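Local coordinates for protein GRMZM2G135359 pseudokinase (Zea mays, PDB 6CPY) that forms the kinase-like domain of a membrane-spanning receptor-like pseudokinase, with an uncertain ability to bind ATP or phosphorylate proteins, at residues L32-L37 against P115-M120; S86-K91 against L107-E112; M152-C157 against A186-L191; D216-Y221 against K288-M293. All coordinates share one frame; numbering follows the deposited sequence.

Interaction 1: residues L32-L37 against P115-M120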
loop_
_atom_site.group_PDB
_atom_site.type_symbol
_atom_site.label_atom_id
_atom_site.label_comp_id
_atom_site.label_asym_id
_atom_site.label_seq_id
_atom_site.Cartn_x
_atom_site.Cartn_y
_atom_site.Cartn_z
ATOM N N LEU A 32 -14.762 -10.682 -13.460
ATOM C CA LEU A 32 -14.426 -10.456 -14.847
ATOM C C LEU A 32 -14.118 -11.781 -15.527
ATOM O O LEU A 32 -13.516 -12.672 -14.931
ATOM C CB LEU A 32 -13.237 -9.508 -14.959
ATOM C CG LEU A 32 -13.547 -8.102 -14.436
ATOM C CD1 LEU A 32 -12.273 -7.312 -14.187
ATOM C CD2 LEU A 32 -14.459 -7.366 -15.405
ATOM N N LYS A 33 -14.536 -11.915 -16.780
ATOM C CA LYS A 33 -14.192 -13.108 -17.559
ATOM C C LYS A 33 -12.718 -13.109 -17.883
ATOM O O LYS A 33 -12.143 -12.053 -18.142
ATOM C CB LYS A 33 -14.997 -13.144 -18.863
ATOM C CG LYS A 33 -16.492 -13.301 -18.645
ATOM C CD LYS A 33 -17.231 -13.406 -19.974
ATOM C CE LYS A 33 -18.665 -13.871 -19.793
ATOM N NZ LYS A 33 -19.556 -12.785 -19.300
ATOM N N ARG A 34 -12.086 -14.281 -17.910
ATOM C CA ARG A 34 -10.690 -14.324 -18.350
ATOM C C ARG A 34 -10.532 -13.741 -19.761
ATOM O O ARG A 34 -9.559 -13.057 -20.045
ATOM C CB ARG A 34 -10.094 -15.730 -18.305
ATOM C CG ARG A 34 -8.570 -15.701 -18.459
ATOM C CD ARG A 34 -7.960 -17.047 -18.766
ATOM N NE ARG A 34 -6.659 -16.914 -19.434
ATOM C CZ ARG A 34 -5.479 -16.842 -18.824
ATOM N NH1 ARG A 34 -5.378 -16.886 -17.501
ATOM N NH2 ARG A 34 -4.384 -16.732 -19.547
ATOM N N SER A 35 -11.489 -14.010 -20.641
ATOM C CA SER A 35 -11.402 -13.496 -22.003
ATOM C C SER A 35 -11.305 -11.966 -22.019
ATOM O O SER A 35 -10.525 -11.400 -22.787
ATOM C CB SER A 35 -12.594 -13.949 -22.838
ATOM O OG SER A 35 -13.812 -13.493 -22.298
ATOM N N GLU A 36 -12.084 -11.303 -21.169
ATOM C CA GLU A 36 -12.006 -9.834 -21.054
ATOM C C GLU A 36 -10.627 -9.350 -20.574
ATOM O O GLU A 36 -10.093 -8.352 -21.068
ATOM C CB GLU A 36 -13.108 -9.310 -20.128
ATOM C CG GLU A 36 -13.203 -7.784 -20.089
ATOM C CD GLU A 36 -14.399 -7.257 -19.301
ATOM O OE1 GLU A 36 -15.114 -8.066 -18.674
ATOM O OE2 GLU A 36 -14.621 -6.020 -19.308
ATOM N N LEU A 37 -10.056 -10.046 -19.602
ATOM C CA LEU A 37 -8.736 -9.688 -19.092
ATOM C C LEU A 37 -7.605 -9.996 -20.062
ATOM O O LEU A 37 -6.609 -9.257 -20.117
ATOM C CB LEU A 37 -8.496 -10.361 -17.738
ATOM C CG LEU A 37 -9.359 -9.730 -16.635
ATOM C CD1 LEU A 37 -9.057 -10.380 -15.293
ATOM C CD2 LEU A 37 -9.135 -8.222 -16.549
ATOM N N PRO A 115 -7.504 -21.677 -18.925
ATOM C CA PRO A 115 -6.454 -22.242 -18.077
ATOM C C PRO A 115 -6.520 -21.673 -16.665
ATOM O O PRO A 115 -7.286 -20.741 -16.407
ATOM C CB PRO A 115 -5.176 -21.781 -18.764
ATOM C CG PRO A 115 -5.552 -20.485 -19.384
ATOM C CD PRO A 115 -6.974 -20.630 -19.813
ATOM N N PHE A 116 -5.707 -22.218 -15.769
ATOM C CA PHE A 116 -5.846 -21.884 -14.354
ATOM C C PHE A 116 -5.524 -20.407 -14.119
ATOM O O PHE A 116 -4.456 -19.932 -14.503
ATOM C CB PHE A 116 -4.961 -22.757 -13.482
ATOM C CG PHE A 116 -5.169 -22.514 -12.023
ATOM C CD1 PHE A 116 -6.261 -23.062 -11.380
ATOM C CD2 PHE A 116 -4.319 -21.685 -11.320
ATOM C CE1 PHE A 116 -6.490 -22.814 -10.037
ATOM C CE2 PHE A 116 -4.535 -21.435 -9.969
ATOM C CZ PHE A 116 -5.619 -22.001 -9.339
ATOM N N THR A 117 -6.471 -19.698 -13.508
ATOM C CA THR A 117 -6.382 -18.249 -13.323
ATOM C C THR A 117 -6.886 -17.870 -11.936
ATOM O O THR A 117 -8.002 -18.211 -11.560
ATOM C CB THR A 117 -7.274 -17.519 -14.348
ATOM O OG1 THR A 117 -7.005 -18.016 -15.667
ATOM C CG2 THR A 117 -7.057 -16.006 -14.304
ATOM N N ARG A 118 -6.065 -17.152 -11.178
ATOM C CA ARG A 118 -6.528 -16.556 -9.938
ATOM C C ARG A 118 -5.940 -15.162 -9.887
ATOM O O ARG A 118 -4.757 -14.997 -9.589
ATOM C CB ARG A 118 -6.077 -17.384 -8.731
ATOM C CG ARG A 118 -6.780 -18.725 -8.573
ATOM C CD ARG A 118 -8.246 -18.544 -8.224
ATOM N NE ARG A 118 -8.922 -19.803 -7.951
ATOM C CZ ARG A 118 -9.287 -20.695 -8.876
ATOM N NH1 ARG A 118 -9.015 -20.505 -10.163
ATOM N NH2 ARG A 118 -9.907 -21.810 -8.500
ATOM N N VAL A 119 -6.741 -14.171 -10.262
ATOM C CA VAL A 119 -6.258 -12.785 -10.289
ATOM C C VAL A 119 -7.169 -11.821 -9.555
ATOM O O VAL A 119 -8.371 -12.070 -9.343
ATOM C CB VAL A 119 -5.980 -12.228 -11.721
ATOM C CG1 VAL A 119 -5.261 -13.229 -12.619
ATOM C CG2 VAL A 119 -7.222 -11.667 -12.365
ATOM N N MET A 120 -6.576 -10.686 -9.199
ATOM C CA MET A 120 -7.263 -9.569 -8.597
ATOM C C MET A 120 -6.887 -8.350 -9.408
ATOM O O MET A 120 -5.727 -8.194 -9.802
ATOM C CB MET A 120 -6.844 -9.404 -7.125
ATOM C CG MET A 120 -7.367 -10.547 -6.267
ATOM S SD MET A 120 -6.952 -10.403 -4.524
ATOM C CE MET A 120 -7.203 -12.104 -3.997
#
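The guanidinium of R34 carries P115 on one face, with the ring carbon CG 3.6 Å above the guanidinium plane and over its centre, while T117 lies at its edge. Here a short helix, 34-40, which precedes the first strand of the kinase N-lobe sheet, packs against the start of strand 117-123 of that sheet. P115 belongs to the turn leading into the strand and follows a cis peptide bond. An extended R34 chain, with CG anti to the backbone N (chi1 -167°), carries the guanidinium out to P115, which it crosses at about a right angle. At the edge, R34 NH1 donates to T117 OG1 at 2.7 Å; the bond is bent at 143° and the hydroxyl oxygen sits 20° out of the guanidinium plane. T117 OG1 in turn donates to P115 O at 2.8 Å, and by accepting from R34 while donating to P115 it links helix and turn. The NE of R34 has a second partner in the carboxylate of E38, one helical turn on, which would help fix the rotation of the group. With an alanine in place of R34, T117 OG1 would probably lose its donor, E38 its mate, and the ring of P115 its flat cover. Deeper in, the contact turns apolar: L37 and V119 run past each other in opposite directions, beside C110 of the adjacent strand, and meet through L37 CD1 and V119 CG2, 3.7 Å apart.

Interaction 2: residues S86-K91 against L107-E112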
loop_
_atom_site.group_PDB
_atom_site.type_symbol
_atom_site.label_atom_id
_atom_site.label_comp_id
_atom_site.label_asym_id
_atom_site.label_seq_id
_atom_site.Cartn_x
_atom_site.Cartn_y
_atom_site.Cartn_z
ATOM N N SER A 86 -9.734 -20.343 -0.103
ATOM C CA SER A 86 -10.364 -19.665 1.018
ATOM C C SER A 86 -9.729 -18.289 1.279
ATOM O O SER A 86 -10.441 -17.306 1.455
ATOM C CB SER A 86 -10.281 -20.541 2.271
ATOM O OG SER A 86 -10.987 -19.934 3.331
ATOM N N GLN A 87 -8.400 -18.229 1.282
ATOM C CA GLN A 87 -7.682 -16.973 1.499
ATOM C C GLN A 87 -7.865 -15.987 0.346
ATOM O O GLN A 87 -7.869 -14.776 0.544
ATOM C CB GLN A 87 -6.195 -17.243 1.725
ATOM C CG GLN A 87 -5.906 -17.921 3.057
ATOM C CD GLN A 87 -6.224 -17.021 4.249
ATOM O OE1 GLN A 87 -7.212 -17.230 4.951
ATOM N NE2 GLN A 87 -5.395 -16.002 4.466
ATOM N N TYR A 88 -7.998 -16.524 -0.862
ATOM C CA TYR A 88 -8.285 -15.720 -2.045
ATOM C C TYR A 88 -9.632 -15.010 -1.915
ATOM O O TYR A 88 -9.739 -13.805 -2.122
ATOM C CB TYR A 88 -8.240 -16.618 -3.289
ATOM C CG TYR A 88 -8.628 -15.954 -4.594
ATOM C CD1 TYR A 88 -7.680 -15.256 -5.355
ATOM C CD2 TYR A 88 -9.917 -16.047 -5.086
ATOM C CE1 TYR A 88 -8.021 -14.668 -6.554
ATOM C CE2 TYR A 88 -10.271 -15.449 -6.286
ATOM C CZ TYR A 88 -9.324 -14.759 -7.013
ATOM O OH TYR A 88 -9.693 -14.178 -8.204
ATOM N N ARG A 89 -10.679 -15.756 -1.571
ATOM C CA ARG A 89 -12.003 -15.150 -1.432
ATOM C C ARG A 89 -12.048 -14.189 -0.250
ATOM O O ARG A 89 -12.675 -13.143 -0.330
ATOM C CB ARG A 89 -13.088 -16.220 -1.283
ATOM C CG ARG A 89 -13.229 -17.092 -2.517
ATOM C CD ARG A 89 -14.412 -18.041 -2.421
ATOM N NE ARG A 89 -14.718 -18.576 -3.748
ATOM C CZ ARG A 89 -15.940 -18.792 -4.235
ATOM N NH1 ARG A 89 -17.031 -18.526 -3.520
ATOM N NH2 ARG A 89 -16.069 -19.272 -5.467
ATOM N N LYS A 90 -11.381 -14.562 0.836
ATOM C CA LYS A 90 -11.323 -13.746 2.046
ATOM C C LYS A 90 -10.684 -12.391 1.758
ATOM O O LYS A 90 -11.206 -11.359 2.149
ATOM C CB LYS A 90 -10.519 -14.490 3.115
ATOM C CG LYS A 90 -10.430 -13.815 4.475
ATOM C CD LYS A 90 -10.000 -14.833 5.525
ATOM C CE LYS A 90 -11.128 -15.806 5.855
ATOM N NZ LYS A 90 -10.689 -17.228 5.789
ATOM N N LYS A 91 -9.560 -12.399 1.054
ATOM C CA LYS A 91 -8.913 -11.143 0.674
ATOM C C LYS A 91 -9.846 -10.261 -0.152
ATOM O O LYS A 91 -9.959 -9.067 0.098
ATOM C CB LYS A 91 -7.609 -11.392 -0.091
ATOM C CG LYS A 91 -6.986 -10.092 -0.589
ATOM C CD LYS A 91 -5.626 -10.260 -1.220
ATOM C CE LYS A 91 -5.092 -8.890 -1.606
ATOM N NZ LYS A 91 -3.767 -8.965 -2.269
ATOM N N LEU A 107 -10.792 -3.403 -8.055
ATOM C CA LEU A 107 -11.808 -3.092 -9.071
ATOM C C LEU A 107 -12.528 -4.321 -9.633
ATOM O O LEU A 107 -13.533 -4.184 -10.339
ATOM C CB LEU A 107 -11.164 -2.366 -10.250
ATOM C CG LEU A 107 -10.501 -1.026 -9.926
ATOM C CD1 LEU A 107 -9.836 -0.445 -11.177
ATOM C CD2 LEU A 107 -11.516 -0.066 -9.325
ATOM N N GLY A 108 -11.986 -5.504 -9.367
ATOM C CA GLY A 108 -12.577 -6.740 -9.857
ATOM C C GLY A 108 -11.721 -7.943 -9.550
ATOM O O GLY A 108 -10.657 -7.832 -8.944
ATOM N N TYR A 109 -12.190 -9.119 -9.952
ATOM C CA TYR A 109 -11.410 -10.329 -9.755
ATOM C C TYR A 109 -11.737 -11.302 -10.880
ATOM O O TYR A 109 -12.739 -11.129 -11.568
ATOM C CB TYR A 109 -11.690 -10.945 -8.389
ATOM C CG TYR A 109 -13.078 -11.507 -8.251
ATOM C CD1 TYR A 109 -14.126 -10.710 -7.829
ATOM C CD2 TYR A 109 -13.343 -12.834 -8.573
ATOM C CE1 TYR A 109 -15.414 -11.217 -7.722
ATOM C CE2 TYR A 109 -14.628 -13.348 -8.464
ATOM C CZ TYR A 109 -15.653 -12.530 -8.032
ATOM O OH TYR A 109 -16.934 -13.022 -7.908
ATOM N N CYS A 110 -10.874 -12.282 -11.089
ATOM C CA CYS A 110 -11.147 -13.311 -12.093
ATOM C C CYS A 110 -10.614 -14.648 -11.620
ATOM O O CYS A 110 -9.415 -14.805 -11.318
ATOM C CB CYS A 110 -10.568 -12.934 -13.453
ATOM S SG CYS A 110 -10.636 -14.266 -14.690
ATOM N N GLU A 111 -11.541 -15.591 -11.512
ATOM C CA GLU A 111 -11.245 -16.977 -11.276
ATOM C C GLU A 111 -11.698 -17.704 -12.527
ATOM O O GLU A 111 -12.851 -17.555 -12.960
ATOM C CB GLU A 111 -12.073 -17.546 -10.133
ATOM C CG GLU A 111 -11.905 -16.884 -8.801
ATOM C CD GLU A 111 -12.389 -17.801 -7.698
ATOM O OE1 GLU A 111 -11.540 -18.480 -7.109
ATOM O OE2 GLU A 111 -13.613 -17.883 -7.473
ATOM N N GLU A 112 -10.805 -18.490 -13.089
ATOM C CA GLU A 112 -11.113 -19.298 -14.265
ATOM C C GLU A 112 -10.287 -20.542 -14.121
ATOM O O GLU A 112 -9.148 -20.475 -13.653
ATOM C CB GLU A 112 -10.775 -18.538 -15.557
ATOM C CG GLU A 112 -10.811 -19.366 -16.837
ATOM C CD GLU A 112 -12.158 -19.985 -17.112
ATOM O OE1 GLU A 112 -13.163 -19.236 -17.126
ATOM O OE2 GLU A 112 -12.214 -21.225 -17.318
#
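Y88 OH, hydrogen-bonded to V119 O of the neighbouring strand, also comes within 3.2 Å of C110 O across the contact; the bond to V119 ties the helix to the sheet one strand further in. The setting is the kinase N-lobe, where helix 82-96, the C-helix of the fold, packs against the five-stranded sheet and runs nearly antiparallel to edge strand 106-112 (162°, axes 11.0 Å apart). Y88 CG is anti to the backbone N (chi1 175°), which sends the ring from the helix toward the sheet. The ring lies along the E111 side chain, the two sliding past each other in opposite directions, and its plane is 23° from that of the carboxylate. The approach is close, with Y88 CE2 3.3 Å from E111 CG and 3.4 Å from E111 OE1. The carboxylate itself is shared by two arginines: E111 OE2 takes a weak, bent bond from R89 NH2 at 3.5 Å, part of a salt bridge, and OE1 pairs with R118 on the next strand. E85 also binds both arginines and brings its own carboxylate close to E111, so the two acids probably depend on those positive charges to remain ionised side by side. Y109 flanks the Y88 phenol, offering the edge of its ring: Y88 OH is 3.9 Å from Y109 CD2 and 3.8 Å from Y109 CB.

Interaction 3: residues M152-C157 against A186-L191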
loop_
_atom_site.group_PDB
_atom_site.type_symbol
_atom_site.label_atom_id
_atom_site.label_comp_id
_atom_site.label_asym_id
_atom_site.label_seq_id
_atom_site.Cartn_x
_atom_site.Cartn_y
_atom_site.Cartn_z
ATOM N N MET A 152 0.582 12.639 4.083
ATOM C CA MET A 152 -0.783 12.816 4.573
ATOM C C MET A 152 -1.696 11.754 3.979
ATOM O O MET A 152 -2.459 11.113 4.708
ATOM C CB MET A 152 -1.318 14.211 4.245
ATOM C CG MET A 152 -2.546 14.607 5.065
ATOM S SD MET A 152 -2.172 14.753 6.829
ATOM C CE MET A 152 -0.441 15.101 6.635
ATOM N N GLY A 153 -1.600 11.555 2.663
ATOM C CA GLY A 153 -2.379 10.520 1.974
ATOM C C GLY A 153 -2.246 9.153 2.613
ATOM O O GLY A 153 -3.245 8.466 2.834
ATOM N N ILE A 154 -1.010 8.757 2.914
ATOM C CA ILE A 154 -0.741 7.511 3.624
ATOM C C ILE A 154 -1.445 7.476 4.979
ATOM O O ILE A 154 -2.132 6.500 5.309
ATOM C CB ILE A 154 0.775 7.252 3.794
ATOM C CG1 ILE A 154 1.444 7.017 2.435
ATOM C CG2 ILE A 154 1.014 6.039 4.667
ATOM C CD1 ILE A 154 2.947 7.130 2.464
ATOM N N ALA A 155 -1.295 8.546 5.763
ATOM C CA ALA A 155 -1.923 8.598 7.075
ATOM C C ALA A 155 -3.447 8.462 6.996
ATOM O O ALA A 155 -4.034 7.715 7.777
ATOM C CB ALA A 155 -1.540 9.877 7.804
ATOM N N TYR A 156 -4.078 9.162 6.055
ATOM C CA TYR A 156 -5.545 9.096 5.897
ATOM C C TYR A 156 -6.010 7.690 5.515
ATOM O O TYR A 156 -7.045 7.239 5.995
ATOM C CB TYR A 156 -6.061 10.081 4.853
ATOM C CG TYR A 156 -6.083 11.540 5.274
ATOM C CD1 TYR A 156 -6.604 11.931 6.514
ATOM C CD2 TYR A 156 -5.651 12.539 4.403
ATOM C CE1 TYR A 156 -6.638 13.273 6.886
ATOM C CE2 TYR A 156 -5.701 13.883 4.760
ATOM C CZ TYR A 156 -6.178 14.242 6.006
ATOM O OH TYR A 156 -6.209 15.577 6.364
ATOM N N CYS A 157 -5.246 7.014 4.660
ATOM C CA CYS A 157 -5.554 5.621 4.296
ATOM C C CYS A 157 -5.439 4.704 5.515
ATOM O O CYS A 157 -6.367 3.935 5.834
ATOM C CB CYS A 157 -4.618 5.126 3.190
ATOM S SG CYS A 157 -5.003 3.446 2.640
ATOM N N ALA A 186 -0.565 9.597 -2.931
ATOM C CA ALA A 186 -0.265 8.269 -2.430
ATOM C C ALA A 186 -1.415 7.297 -2.673
ATOM O O ALA A 186 -2.568 7.643 -2.469
ATOM C CB ALA A 186 0.031 8.321 -0.940
ATOM N N LYS A 187 -1.071 6.076 -3.081
ATOM C CA LYS A 187 -1.972 4.932 -3.008
ATOM C C LYS A 187 -1.280 3.763 -2.327
ATOM O O LYS A 187 -0.379 3.122 -2.895
ATOM C CB LYS A 187 -2.508 4.557 -4.403
ATOM C CG LYS A 187 -3.737 5.377 -4.790
ATOM C CD LYS A 187 -4.412 4.878 -6.063
ATOM C CE LYS A 187 -5.581 5.757 -6.447
ATOM N NZ LYS A 187 -6.770 5.573 -5.574
ATOM N N VAL A 188 -1.675 3.509 -1.082
ATOM C CA VAL A 188 -1.176 2.368 -0.332
ATOM C C VAL A 188 -1.781 1.117 -0.968
ATOM O O VAL A 188 -2.954 1.120 -1.336
ATOM C CB VAL A 188 -1.571 2.426 1.148
ATOM C CG1 VAL A 188 -1.039 1.212 1.900
ATOM C CG2 VAL A 188 -1.066 3.723 1.782
ATOM N N SER A 189 -0.981 0.066 -1.102
ATOM C CA SER A 189 -1.441 -1.140 -1.807
ATOM C C SER A 189 -1.394 -2.392 -0.960
ATOM O O SER A 189 -0.683 -2.467 0.053
ATOM C CB SER A 189 -0.629 -1.364 -3.070
ATOM O OG SER A 189 0.685 -1.778 -2.771
ATOM N N ASP A 190 -2.154 -3.388 -1.398
ATOM C CA ASP A 190 -2.069 -4.721 -0.852
ATOM C C ASP A 190 -2.208 -5.712 -2.011
ATOM O O ASP A 190 -3.304 -6.211 -2.293
ATOM C CB ASP A 190 -3.160 -4.937 0.173
ATOM C CG ASP A 190 -3.152 -6.347 0.755
ATOM O OD1 ASP A 190 -2.146 -7.077 0.645
ATOM O OD2 ASP A 190 -4.180 -6.727 1.322
ATOM N N LEU A 191 -1.086 -5.979 -2.661
ATOM C CA LEU A 191 -1.050 -6.773 -3.891
ATOM C C LEU A 191 -0.741 -8.254 -3.661
ATOM O O LEU A 191 -1.052 -9.096 -4.510
ATOM C CB LEU A 191 -0.033 -6.163 -4.846
ATOM C CG LEU A 191 -0.360 -4.724 -5.255
ATOM C CD1 LEU A 191 0.796 -4.109 -6.009
ATOM C CD2 LEU A 191 -1.633 -4.655 -6.087
#
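A186 opens the strand and turns its methyl toward helix 144-164, where A186 CB rests 3.9 Å from I154 CG1 and 4.3 Å from G153 C. This is the core of the kinase C-lobe, where a long helix lies under the small antiparallel pair 178-180 and 186-188; helix and strand run roughly the same way, 36° apart, with axes 7.5 Å from each other. The bare backbone of G153 probably permits this approach, since a CB there would come within 3.2 Å of A186 CB. K187 points away from the helix and makes a salt bridge with E123. V188 turns back to the helix and inserts between two of its side chains. V188 CG2 lies 4.2 Å from I154 CG1, the two side chains crossing at about a right angle, and 4.1 Å from C157 CB. C157 holds SG anti to its backbone N (chi1 -177°), extending the sulfur to 3.9 Å from V188 CB. No polar bond joins helix and strand. S189 leads on to D190, which by sequence probably stands where active kinases carry the aspartate of their DFG motif. Here D190 OD1 forms a salt bridge with R171, and D190 OD2 accepts a hydrogen bond from W194 NE1.

Interaction 4: residues D216-Y221 against K288-M293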
loop_
_atom_site.group_PDB
_atom_site.type_symbol
_atom_site.label_atom_id
_atom_site.label_comp_id
_atom_site.label_asym_id
_atom_site.label_seq_id
_atom_site.Cartn_x
_atom_site.Cartn_y
_atom_site.Cartn_z
ATOM N N ASP A 216 2.061 -1.920 15.536
ATOM C CA ASP A 216 3.137 -2.194 14.592
ATOM C C ASP A 216 3.001 -1.357 13.313
ATOM O O ASP A 216 4.009 -0.921 12.752
ATOM C CB ASP A 216 3.189 -3.683 14.243
ATOM C CG ASP A 216 4.510 -4.089 13.619
ATOM O OD1 ASP A 216 5.570 -3.749 14.185
ATOM O OD2 ASP A 216 4.495 -4.763 12.565
ATOM N N ILE A 217 1.766 -1.151 12.852
ATOM C CA ILE A 217 1.514 -0.313 11.669
ATOM C C ILE A 217 1.901 1.145 11.948
ATOM O O ILE A 217 2.502 1.800 11.097
ATOM C CB ILE A 217 0.043 -0.371 11.213
ATOM C CG1 ILE A 217 -0.336 -1.796 10.780
ATOM C CG2 ILE A 217 -0.220 0.606 10.071
ATOM C CD1 ILE A 217 0.580 -2.408 9.738
ATOM N N VAL A 218 1.548 1.641 13.133
ATOM C CA VAL A 218 1.969 2.972 13.569
ATOM C C VAL A 218 3.494 3.122 13.515
ATOM O O VAL A 218 3.988 4.144 13.033
ATOM C CB VAL A 218 1.455 3.305 14.979
ATOM C CG1 VAL A 218 2.188 4.517 15.563
ATOM C CG2 VAL A 218 -0.049 3.558 14.952
ATOM N N ARG A 219 4.224 2.121 14.008
ATOM C CA ARG A 219 5.695 2.132 13.964
ATOM C C ARG A 219 6.193 2.164 12.524
ATOM O O ARG A 219 7.090 2.934 12.187
ATOM C CB ARG A 219 6.293 0.919 14.685
ATOM C CG ARG A 219 7.824 0.885 14.700
ATOM C CD ARG A 219 8.374 -0.473 15.125
ATOM N NE ARG A 219 7.964 -1.550 14.218
ATOM C CZ ARG A 219 8.552 -1.856 13.059
ATOM N NH1 ARG A 219 9.599 -1.174 12.612
ATOM N NH2 ARG A 219 8.074 -2.861 12.330
ATOM N N LYS A 220 5.608 1.318 11.688
ATOM C CA LYS A 220 5.933 1.298 10.270
ATOM C C LYS A 220 5.660 2.643 9.589
ATOM O O LYS A 220 6.465 3.074 8.758
ATOM C CB LYS A 220 5.176 0.181 9.559
ATOM C CG LYS A 220 5.752 -1.203 9.812
ATOM C CD LYS A 220 4.868 -2.261 9.175
ATOM C CE LYS A 220 5.512 -3.634 9.216
ATOM N NZ LYS A 220 4.643 -4.632 8.544
ATOM N N TYR A 221 4.545 3.290 9.932
ATOM C CA TYR A 221 4.248 4.625 9.413
ATOM C C TYR A 221 5.358 5.607 9.779
ATOM O O TYR A 221 5.825 6.369 8.938
ATOM C CB TYR A 221 2.900 5.176 9.908
ATOM C CG TYR A 221 2.650 6.561 9.353
ATOM C CD1 TYR A 221 2.244 6.726 8.029
ATOM C CD2 TYR A 221 2.888 7.700 10.113
ATOM C CE1 TYR A 221 2.056 7.985 7.496
ATOM C CE2 TYR A 221 2.703 8.960 9.593
ATOM C CZ TYR A 221 2.291 9.100 8.280
ATOM O OH TYR A 221 2.096 10.346 7.748
ATOM N N LYS A 288 3.148 0.404 23.768
ATOM C CA LYS A 288 2.124 1.096 24.564
ATOM C C LYS A 288 2.285 2.613 24.534
ATOM O O LYS A 288 1.301 3.339 24.695
ATOM C CB LYS A 288 2.141 0.631 26.025
ATOM C CG LYS A 288 1.765 -0.823 26.236
ATOM C CD LYS A 288 1.860 -1.196 27.709
ATOM C CE LYS A 288 1.883 -2.703 27.914
ATOM N NZ LYS A 288 3.147 -3.322 27.421
ATOM N N LYS A 289 3.516 3.087 24.335
ATOM C CA LYS A 289 3.794 4.522 24.279
ATOM C C LYS A 289 3.476 5.167 22.921
ATOM O O LYS A 289 3.490 6.389 22.817
ATOM C CB LYS A 289 5.264 4.805 24.623
ATOM C CG LYS A 289 5.641 4.552 26.076
ATOM C CD LYS A 289 6.997 5.159 26.400
ATOM C CE LYS A 289 7.532 4.692 27.753
ATOM N NZ LYS A 289 8.104 3.319 27.717
ATOM N N ARG A 290 3.206 4.368 21.888
ATOM C CA ARG A 290 2.930 4.930 20.552
ATOM C C ARG A 290 1.522 5.485 20.470
ATOM O O ARG A 290 0.621 4.989 21.138
ATOM C CB ARG A 290 3.096 3.878 19.461
ATOM C CG ARG A 290 4.502 3.343 19.344
ATOM C CD ARG A 290 4.560 2.131 18.447
ATOM N NE ARG A 290 5.814 1.421 18.643
ATOM C CZ ARG A 290 6.017 0.137 18.360
ATOM N NH1 ARG A 290 5.053 -0.613 17.826
ATOM N NH2 ARG A 290 7.196 -0.399 18.611
ATOM N N PRO A 291 1.319 6.506 19.628
ATOM C CA PRO A 291 -0.026 7.012 19.411
ATOM C C PRO A 291 -0.865 6.081 18.527
ATOM O O PRO A 291 -0.324 5.199 17.850
ATOM C CB PRO A 291 0.218 8.352 18.714
ATOM C CG PRO A 291 1.512 8.170 17.999
ATOM C CD PRO A 291 2.328 7.256 18.859
ATOM N N GLN A 292 -2.177 6.286 18.565
ATOM C CA GLN A 292 -3.122 5.596 17.694
ATOM C C GLN A 292 -3.083 6.257 16.329
ATOM O O GLN A 292 -2.778 7.439 16.219
ATOM C CB GLN A 292 -4.549 5.709 18.250
ATOM C CG GLN A 292 -4.755 5.084 19.620
ATOM C CD GLN A 292 -4.908 3.580 19.554
ATOM O OE1 GLN A 292 -4.092 2.837 20.101
ATOM N NE2 GLN A 292 -5.960 3.120 18.882
ATOM N N MET A 293 -3.429 5.514 15.284
ATOM C CA MET A 293 -3.339 6.059 13.937
ATOM C C MET A 293 -4.257 7.271 13.731
ATOM O O MET A 293 -3.915 8.205 12.994
ATOM C CB MET A 293 -3.641 4.969 12.901
ATOM C CG MET A 293 -3.067 5.269 11.541
ATOM S SD MET A 293 -1.275 5.494 11.559
ATOM C CE MET A 293 -1.179 6.818 10.352
#
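Two arginines lie side by side and point the same way: the guanidinium of R290 rests on the aliphatic stem of R219, whose CB is 3.7 Å above its plane, toward the rim. R219 CD also packs 3.7 Å from R290 NH2. The two guanidinium planes are 66° apart, because R219 bends at chi3 (61°) and turns back to D216. There R219 NE, at 3.3 Å, and NH2, at 3.2 Å, both reach D216 OD1 from the same face of the carboxylate. R290 NE bonds D284 O within the loop before helix 293-304, and NH1 reaches E215 O of helix 214-230 in the kinase C-lobe. An alanine at R219 would probably leave D216 without its salt-bridge partner and strip CG and CD from beside the R290 guanidinium. Beyond the arginines the contact is made mostly by apolar side chains. V218 fits against the loop backbone, its CG2 3.3 Å from P291 O, and M293 lays its methyl over the Y221 ring as a CH-pi contact, CE 4.1 Å from the centroid and 15° off the normal. The sulfur makes an oblique Met-aromatic approach. The salt bridge to D216 and the carbonyls accepting from R290 probably offset the like charges, whose contact is through the aliphatic stem of R219.

How the interactions relate
Interactions 1 and 2 share the N-lobe sheet on neighbouring strands, centres 10 Å apart. Y88 OH reaches V119 O at 2.7 Å, carrying the C-helix contact of interaction 2 into the strand of interaction 1. K91 crosses between the lobes: it probably occupies the place of the C-helix glutamate of active kinases, yet its NZ lies 2.8 Å from D190 O, in the second segment of interaction 3 and probably at the DFG position. The centres of interactions 2 and 3 are 21 Å apart. In the C-lobe, interactions 3 and 4 are 16 Å apart and meet where M293 CE lies 3.8 Å from A155 CA. Interactions 1 and 4, 38 Å apart, lie on opposite sides of the chain's centre.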